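Long-range contact in glutathione transferase o1 (Bombyx mori, PDB 3RBT), which is an omega-class member of the glutathione transferase superfamily whose own glutathione-dependent activity is probably weak or lost: residues K131-F143 / F231-G243. Residues are numbered along the deposited sequence; the frame is centred on the assembly and turned at random.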
ATOM      1  N   LYS A 131      -3.660 -12.317   7.606  1.00 26.83           N
ATOM      2  CA  LYS A 131      -2.569 -13.249   7.943  1.00 28.80           C
ATOM      3  C   LYS A 131      -3.044 -14.373   8.871  1.00 29.94           C
ATOM      4  O   LYS A 131      -2.810 -15.548   8.593  1.00 30.31           O
ATOM      5  CB  LYS A 131      -1.371 -12.524   8.578  1.00 29.26           C
ATOM      6  CG  LYS A 131      -0.597 -11.618   7.625  1.00 30.11           C
ATOM      7  CD  LYS A 131       0.521 -10.860   8.360  1.00 32.57           C
ATOM      8  CE  LYS A 131       1.247  -9.908   7.416  1.00 34.07           C
ATOM      9  NZ  LYS A 131       2.511  -9.399   8.027  1.00 38.01           N
ATOM     10  N   GLY A 132      -3.708 -13.994   9.965  1.00 30.68           N
ATOM     11  CA  GLY A 132      -4.305 -14.945  10.902  1.00 32.31           C
ATOM     12  C   GLY A 132      -5.329 -15.874  10.262  1.00 32.58           C
ATOM     13  O   GLY A 132      -5.349 -17.073  10.543  1.00 33.61           O
ATOM     14  N   SER A 133      -6.176 -15.332   9.393  1.00 31.80           N
ATOM     15  CA  SER A 133      -7.189 -16.144   8.726  1.00 32.38           C
ATOM     16  C   SER A 133      -6.545 -17.135   7.747  1.00 32.88           C
ATOM     17  O   SER A 133      -6.988 -18.285   7.629  1.00 33.61           O
ATOM     18  CB  SER A 133      -8.221 -15.259   8.021  1.00 31.13           C
ATOM     19  OG  SER A 133      -7.729 -14.820   6.772  1.00 31.11           O
ATOM     20  N   LEU A 134      -5.495 -16.681   7.066  1.00 32.70           N
ATOM     21  CA  LEU A 134      -4.731 -17.493   6.131  1.00 33.62           C
ATOM     22  C   LEU A 134      -4.143 -18.738   6.809  1.00 35.28           C
ATOM     23  O   LEU A 134      -4.294 -19.854   6.311  1.00 35.81           O
ATOM     24  CB  LEU A 134      -3.614 -16.640   5.522  1.00 33.52           C
ATOM     25  CG  LEU A 134      -2.840 -17.091   4.284  1.00 34.82           C
ATOM     26  CD1 LEU A 134      -3.747 -17.199   3.077  1.00 34.41           C
ATOM     27  CD2 LEU A 134      -1.720 -16.087   4.000  1.00 35.84           C
ATOM     28  N   GLU A 135      -3.478 -18.528   7.943  1.00 35.91           N
ATOM     29  CA  GLU A 135      -2.900 -19.604   8.737  1.00 37.78           C
ATOM     30  C   GLU A 135      -3.986 -20.538   9.281  1.00 38.47           C
ATOM     31  O   GLU A 135      -3.806 -21.759   9.327  1.00 39.34           O
ATOM     32  CB  GLU A 135      -2.086 -19.008   9.889  1.00 38.53           C
ATOM     33  CG  GLU A 135      -1.453 -20.025  10.835  1.00 41.32           C
ATOM     34  CD  GLU A 135      -0.673 -19.367  11.965  1.00 43.24           C
ATOM     35  OE1 GLU A 135      -0.395 -20.046  12.972  1.00 46.48           O
ATOM     36  OE2 GLU A 135      -0.342 -18.166  11.853  1.00 43.19           O
ATOM     37  N   CYS A 136      -5.106 -19.942   9.688  1.00 37.69           N
ATOM     38  CA  CYS A 136      -6.238 -20.670  10.238  1.00 38.37           C
ATOM     39  C   CYS A 136      -6.778 -21.696   9.244  1.00 38.44           C
ATOM     40  O   CYS A 136      -6.903 -22.872   9.576  1.00 39.40           O
ATOM     41  CB  CYS A 136      -7.349 -19.695  10.650  1.00 37.72           C
ATOM     42  SG  CYS A 136      -8.744 -20.446  11.519  1.00 38.45           S
ATOM     43  N   PHE A 137      -7.074 -21.245   8.025  1.00 37.10           N
ATOM     44  CA  PHE A 137      -7.722 -22.098   7.026  1.00 37.31           C
ATOM     45  C   PHE A 137      -6.743 -23.112   6.442  1.00 38.41           C
ATOM     46  O   PHE A 137      -7.146 -24.071   5.778  1.00 39.05           O
ATOM     47  CB  PHE A 137      -8.362 -21.258   5.912  1.00 35.46           C
ATOM     48  CG  PHE A 137      -9.360 -20.234   6.402  1.00 34.11           C
ATOM     49  CD1 PHE A 137      -9.920 -20.319   7.681  1.00 34.44           C
ATOM     50  CD2 PHE A 137      -9.766 -19.202   5.569  1.00 31.12           C
ATOM     51  CE1 PHE A 137     -10.843 -19.380   8.123  1.00 33.27           C
ATOM     52  CE2 PHE A 137     -10.685 -18.259   5.994  1.00 31.03           C
ATOM     53  CZ  PHE A 137     -11.226 -18.343   7.279  1.00 32.59           C
ATOM     54  N   ASP A 138      -5.460 -22.890   6.712  1.00 38.68           N
ATOM     55  CA  ASP A 138      -4.389 -23.739   6.224  1.00 39.93           C
ATOM     56  C   ASP A 138      -4.138 -24.914   7.177  1.00 42.23           C
ATOM     57  O   ASP A 138      -3.596 -25.940   6.764  1.00 42.98           O
ATOM     58  CB  ASP A 138      -3.107 -22.906   6.064  1.00 39.31           C
ATOM     59  CG  ASP A 138      -2.309 -23.266   4.820  1.00 38.99           C
ATOM     60  OD1 ASP A 138      -2.897 -23.729   3.819  1.00 37.14           O
ATOM     61  OD2 ASP A 138      -1.077 -23.058   4.838  1.00 40.18           O
ATOM     62  N   THR A 139      -4.548 -24.763   8.439  1.00 43.28           N
ATOM     63  CA  THR A 139      -4.174 -25.706   9.499  1.00 46.03           C
ATOM     64  C   THR A 139      -5.363 -26.349  10.235  1.00 47.67           C
ATOM     65  O   THR A 139      -5.323 -26.526  11.452  1.00 48.93           O
ATOM     66  CB  THR A 139      -3.243 -25.026  10.538  1.00 46.29           C
ATOM     67  OG1 THR A 139      -3.923 -23.914  11.135  1.00 45.38           O
ATOM     68  CG2 THR A 139      -1.946 -24.539   9.884  1.00 45.72           C
ATOM     69  N   ASN A 140      -6.398 -26.731   9.489  1.00 48.24           N
ATOM     70  CA  ASN A 140      -7.690 -27.156  10.066  1.00 49.96           C
ATOM     71  C   ASN A 140      -8.186 -26.257  11.218  1.00 50.09           C
ATOM     72  O   ASN A 140      -8.511 -26.735  12.314  1.00 51.46           O
ATOM     73  CB  ASN A 140      -7.702 -28.646  10.463  1.00 52.33           C
ATOM     74  CG  ASN A 140      -9.122 -29.201  10.622  1.00 53.59           C
ATOM     75  OD1 ASN A 140      -9.846 -29.381   9.642  1.00 53.82           O
ATOM     76  ND2 ASN A 140      -9.518 -29.470  11.861  1.00 55.01           N
ATOM     77  N   PHE A 141      -8.213 -24.951  10.949  1.00 48.60           N
ATOM     78  CA  PHE A 141      -8.855 -23.949  11.812  1.00 48.48           C
ATOM     79  C   PHE A 141      -8.389 -24.020  13.264  1.00 49.94           C
ATOM     80  O   PHE A 141      -9.140 -23.703  14.189  1.00 50.80           O
ATOM     81  CB  PHE A 141     -10.386 -24.042  11.688  1.00 48.59           C
ATOM     82  CG  PHE A 141     -10.851 -24.404  10.301  1.00 47.75           C
ATOM     83  CD1 PHE A 141     -11.288 -25.694  10.015  1.00 49.23           C
ATOM     84  CD2 PHE A 141     -10.811 -23.466   9.274  1.00 45.63           C
ATOM     85  CE1 PHE A 141     -11.702 -26.034   8.733  1.00 48.77           C
ATOM     86  CE2 PHE A 141     -11.218 -23.801   7.989  1.00 44.66           C
ATOM     87  CZ  PHE A 141     -11.668 -25.082   7.718  1.00 46.82           C
ATOM     88  N   ALA A 142      -7.131 -24.422  13.439  1.00 50.66           N
ATOM     89  CA  ALA A 142      -6.532 -24.631  14.754  1.00 52.17           C
ATOM     90  C   ALA A 142      -5.698 -23.446  15.250  1.00 51.50           C
ATOM     91  O   ALA A 142      -5.531 -23.271  16.459  1.00 52.83           O
ATOM     92  CB  ALA A 142      -5.689 -25.905  14.745  1.00 53.79           C
ATOM     93  N   PHE A 143      -5.177 -22.638  14.328  1.00 49.57           N
ATOM     94  CA  PHE A 143      -4.225 -21.585  14.692  1.00 49.25           C
ATOM     95  C   PHE A 143      -4.576 -20.187  14.174  1.00 47.47           C
ATOM     96  O   PHE A 143      -5.409 -20.031  13.279  1.00 46.11           O
ATOM     97  CB  PHE A 143      -2.802 -21.970  14.257  1.00 49.40           C
ATOM     98  CG  PHE A 143      -2.314 -23.264  14.852  1.00 51.67           C
ATOM     99  CD1 PHE A 143      -1.922 -23.331  16.189  1.00 53.05           C
ATOM    100  CD2 PHE A 143      -2.256 -24.419  14.077  1.00 51.69           C
ATOM    101  CE1 PHE A 143      -1.471 -24.533  16.746  1.00 55.58           C
ATOM    102  CE2 PHE A 143      -1.809 -25.625  14.624  1.00 53.68           C
ATOM    103  CZ  PHE A 143      -1.415 -25.682  15.960  1.00 55.49           C
ATOM    104  N   PHE A 231     -16.561 -23.653   4.481  1.00 29.40           N
ATOM    105  CA  PHE A 231     -16.001 -24.699   5.346  1.00 31.06           C
ATOM    106  C   PHE A 231     -15.598 -25.936   4.547  1.00 31.84           C
ATOM    107  O   PHE A 231     -14.485 -26.438   4.695  1.00 31.94           O
ATOM    108  CB  PHE A 231     -16.988 -25.055   6.467  1.00 32.14           C
ATOM    109  CG  PHE A 231     -16.543 -26.197   7.353  1.00 35.39           C
ATOM    110  CD1 PHE A 231     -15.469 -26.051   8.232  1.00 35.40           C
ATOM    111  CD2 PHE A 231     -17.227 -27.415   7.334  1.00 37.01           C
ATOM    112  CE1 PHE A 231     -15.070 -27.109   9.068  1.00 37.37           C
ATOM    113  CE2 PHE A 231     -16.834 -28.474   8.167  1.00 39.42           C
ATOM    114  CZ  PHE A 231     -15.754 -28.316   9.035  1.00 38.83           C
ATOM    115  N   ASP A 232     -16.503 -26.411   3.695  1.00 32.51           N
ATOM    116  CA  ASP A 232     -16.203 -27.532   2.817  1.00 33.41           C
ATOM    117  C   ASP A 232     -15.083 -27.206   1.825  1.00 32.62           C
ATOM    118  O   ASP A 232     -14.246 -28.064   1.536  1.00 33.37           O
ATOM    119  CB  ASP A 232     -17.475 -28.018   2.114  1.00 34.25           C
ATOM    120  CG  ASP A 232     -18.379 -28.801   3.049  1.00 35.78           C
ATOM    121  OD1 ASP A 232     -17.836 -29.476   3.946  1.00 35.74           O
ATOM    122  OD2 ASP A 232     -19.617 -28.743   2.898  1.00 36.12           O
ATOM    123  N   TYR A 233     -15.056 -25.967   1.328  1.00 31.26           N
ATOM    124  CA  TYR A 233     -13.964 -25.530   0.459  1.00 30.68           C
ATOM    125  C   TYR A 233     -12.607 -25.491   1.161  1.00 30.67           C
ATOM    126  O   TYR A 233     -11.633 -26.065   0.669  1.00 31.02           O
ATOM    127  CB  TYR A 233     -14.217 -24.155  -0.176  1.00 28.92           C
ATOM    128  CG  TYR A 233     -12.980 -23.693  -0.926  1.00 28.37           C
ATOM    129  CD1 TYR A 233     -12.065 -22.811  -0.340  1.00 27.62           C
ATOM    130  CD2 TYR A 233     -12.690 -24.194  -2.195  1.00 28.91           C
ATOM    131  CE1 TYR A 233     -10.905 -22.417  -1.016  1.00 27.00           C
ATOM    132  CE2 TYR A 233     -11.539 -23.803  -2.880  1.00 28.59           C
ATOM    133  CZ  TYR A 233     -10.654 -22.920  -2.282  1.00 26.60           C
ATOM    134  OH  TYR A 233      -9.524 -22.545  -2.958  1.00 25.59           O
ATOM    135  N   TYR A 234     -12.535 -24.788   2.289  1.00 30.49           N
ATOM    136  CA  TYR A 234     -11.254 -24.601   2.962  1.00 30.68           C
ATOM    137  C   TYR A 234     -10.681 -25.872   3.597  1.00 32.77           C
ATOM    138  O   TYR A 234      -9.463 -26.037   3.629  1.00 32.56           O
ATOM    139  CB  TYR A 234     -11.284 -23.403   3.928  1.00 29.75           C
ATOM    140  CG  TYR A 234     -11.158 -22.081   3.180  1.00 28.32           C
ATOM    141  CD1 TYR A 234     -12.231 -21.200   3.084  1.00 27.38           C
ATOM    142  CD2 TYR A 234      -9.965 -21.735   2.545  1.00 27.70           C
ATOM    143  CE1 TYR A 234     -12.113 -19.994   2.378  1.00 27.63           C
ATOM    144  CE2 TYR A 234      -9.833 -20.544   1.837  1.00 27.22           C
ATOM    145  CZ  TYR A 234     -10.907 -19.680   1.753  1.00 26.48           C
ATOM    146  OH  TYR A 234     -10.763 -18.514   1.052  1.00 24.89           O
ATOM    147  N   LYS A 235     -11.536 -26.776   4.074  1.00 34.76           N
ATOM    148  CA  LYS A 235     -11.031 -28.033   4.638  1.00 37.33           C
ATOM    149  C   LYS A 235     -10.252 -28.835   3.585  1.00 38.13           C
ATOM    150  O   LYS A 235      -9.178 -29.351   3.870  1.00 38.96           O
ATOM    151  CB  LYS A 235     -12.135 -28.868   5.306  1.00 39.25           C
ATOM    152  CG  LYS A 235     -13.202 -29.435   4.379  1.00 40.88           C
ATOM    153  CD  LYS A 235     -13.706 -30.801   4.865  1.00 45.03           C
ATOM    154  CE  LYS A 235     -14.730 -30.705   5.995  1.00 46.19           C
ATOM    155  NZ  LYS A 235     -15.169 -32.078   6.419  1.00 48.80           N
ATOM    156  N   ASN A 236     -10.773 -28.880   2.359  1.00 38.28           N
ATOM    157  CA  ASN A 236     -10.134 -29.604   1.261  1.00 39.36           C
ATOM    158  C   ASN A 236      -8.986 -28.868   0.570  1.00 38.19           C
ATOM    159  O   ASN A 236      -7.957 -29.470   0.270  1.00 39.31           O
ATOM    160  CB  ASN A 236     -11.177 -30.037   0.225  1.00 39.77           C
ATOM    161  CG  ASN A 236     -11.994 -31.225   0.690  1.00 42.81           C
ATOM    162  OD1 ASN A 236     -11.447 -32.214   1.201  1.00 45.26           O
ATOM    163  ND2 ASN A 236     -13.310 -31.145   0.512  1.00 42.73           N
ATOM    164  N   ALA A 237      -9.164 -27.576   0.313  1.00 36.46           N
ATOM    165  CA  ALA A 237      -8.169 -26.808  -0.442  1.00 35.55           C
ATOM    166  C   ALA A 237      -7.156 -26.115   0.452  1.00 35.10           C
ATOM    167  O   ALA A 237      -6.062 -25.766  -0.004  1.00 34.39           O
ATOM    168  CB  ALA A 237      -8.846 -25.792  -1.352  1.00 34.08           C
ATOM    169  N   ARG A 238      -7.528 -25.927   1.720  1.00 35.60           N
ATOM    170  CA  ARG A 238      -6.740 -25.145   2.679  1.00 35.63           C
ATOM    171  C   ARG A 238      -6.518 -23.725   2.127  1.00 34.24           C
ATOM    172  O   ARG A 238      -7.445 -23.151   1.546  1.00 33.20           O
ATOM    173  CB  ARG A 238      -5.447 -25.887   3.059  1.00 36.64           C
ATOM    174  CG  ARG A 238      -5.702 -27.287   3.646  1.00 39.06           C
ATOM    175  CD  ARG A 238      -4.442 -28.143   3.633  1.00 41.33           C
ATOM    176  NE  ARG A 238      -3.358 -27.455   4.323  1.00 41.82           N
ATOM    177  CZ  ARG A 238      -2.078 -27.505   3.976  1.00 43.16           C
ATOM    178  NH1 ARG A 238      -1.680 -28.231   2.940  1.00 44.14           N
ATOM    179  NH2 ARG A 238      -1.192 -26.828   4.690  1.00 43.66           N
ATOM    180  N   ALA A 239      -5.316 -23.166   2.279  1.00 34.34           N
ATOM    181  CA  ALA A 239      -5.056 -21.786   1.837  1.00 33.41           C
ATOM    182  C   ALA A 239      -4.198 -21.679   0.566  1.00 33.79           C
ATOM    183  O   ALA A 239      -3.680 -20.604   0.245  1.00 32.58           O
ATOM    184  CB  ALA A 239      -4.431 -20.978   2.971  1.00 32.96           C
ATOM    185  N   HIS A 240      -4.068 -22.786  -0.163  1.00 35.59           N
ATOM    186  CA  HIS A 240      -3.145 -22.863  -1.307  1.00 36.48           C
ATOM    187  C   HIS A 240      -3.382 -21.796  -2.374  1.00 35.25           C
ATOM    188  O   HIS A 240      -2.441 -21.314  -3.023  1.00 35.21           O
ATOM    189  CB  HIS A 240      -3.164 -24.268  -1.912  1.00 38.16           C
ATOM    190  CG  HIS A 240      -2.497 -25.297  -1.047  1.00 41.65           C
ATOM    191  ND1 HIS A 240      -3.127 -26.455  -0.641  1.00 44.57           N
ATOM    192  CD2 HIS A 240      -1.261 -25.329  -0.493  1.00 43.67           C
ATOM    193  CE1 HIS A 240      -2.305 -27.161   0.111  1.00 46.85           C
ATOM    194  NE2 HIS A 240      -1.166 -26.499   0.219  1.00 46.65           N
ATOM    195  N   SER A 241      -4.643 -21.411  -2.517  1.00 34.01           N
ATOM    196  CA  SER A 241      -5.059 -20.459  -3.529  1.00 33.01           C
ATOM    197  C   SER A 241      -5.733 -19.201  -2.925  1.00 31.38           C
ATOM    198  O   SER A 241      -6.440 -18.465  -3.613  1.00 30.72           O
ATOM    199  CB  SER A 241      -5.935 -21.205  -4.548  1.00 33.45           C
ATOM    200  OG  SER A 241      -7.205 -20.614  -4.702  1.00 33.91           O
ATOM    201  N   MET A 242      -5.452 -18.949  -1.646  1.00 30.84           N
ATOM    202  CA  MET A 242      -6.051 -17.858  -0.865  1.00 29.52           C
ATOM    203  C   MET A 242      -5.232 -16.539  -0.846  1.00 28.64           C
ATOM    204  O   MET A 242      -5.776 -15.477  -0.538  1.00 27.24           O
ATOM    205  CB  MET A 242      -6.275 -18.359   0.573  1.00 29.98           C
ATOM    206  CG  MET A 242      -7.140 -17.479   1.473  1.00 29.10           C
ATOM    207  SD  MET A 242      -7.349 -18.202   3.123  1.00 29.00           S
ATOM    208  CE  MET A 242      -7.954 -16.767   4.013  1.00 29.32           C
ATOM    209  N   GLY A 243      -3.938 -16.612  -1.160  1.00 28.88           N
ATOM    210  CA  GLY A 243      -3.049 -15.439  -1.103  1.00 28.49           C
ATOM    211  C   GLY A 243      -3.190 -14.440  -2.246  1.00 28.00           C
ATOM    212  O   GLY A 243      -4.076 -14.567  -3.094  1.00 27.43           O
TER
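Arg238 reaches the C-terminal end of helix 113-138 side-on, with two of its nitrogens directed at a single backbone oxygen of Asp138. Arg238 NE bonds to Asp138 O at 2.9 Å and nearly straight (165° at the hydrogen), and NH2 adds a longer, more bent bond to the same atom; the acceptor lies in the guanidinium plane. A bend at chi3 (55°) turns the guanidinium back onto this carbonyl. The carboxylate of Asp138 lies above one guanidinium face, its plane only 16° from parallel, so the long salt bridge between OD1 and NH2 is purely electrostatic. Asp138 OD1 instead accepts the N-H of Ala239, 2.9 Å from Ala239 N, on its anti side. Were an alanine to stand at Arg238, Asp138 O would probably lose both side-chain donors and the carboxylate the positive charge beside it.

The polar group sits where helix 227-237 ends: Arg238, with positive phi, is the second residue of a type II' beta turn from Ala237 to His240, which carries the chain past the end of helix 113-138. Both helices belong to the all-helical part of the GST fold, and beyond the turn Ser241 O and Gly243 O accept bonds from Asn35, linking this tail to the thioredoxin-like part.

Among the aromatic contacts, buried Phe137 puts CD2 over the centre of the ring of Tyr234, also buried, while Tyr234 OH is engaged by Arg185. Phe141 meets Phe231 obliquely, Phe141 CE1 to Phe231 CE1 at 3.6 Å, and both lie against Val192 of helix 189-192. Extended Met242 crosses Phe137 at about a right angle in an oblique Met-aromatic contact, Met242 SD 4.9 Å from the centroid of the Phe137 ring.

In the aliphatic contacts, Leu134 lays CD1 against Met242 SD at 3.7 Å and against the methyl of Ala239.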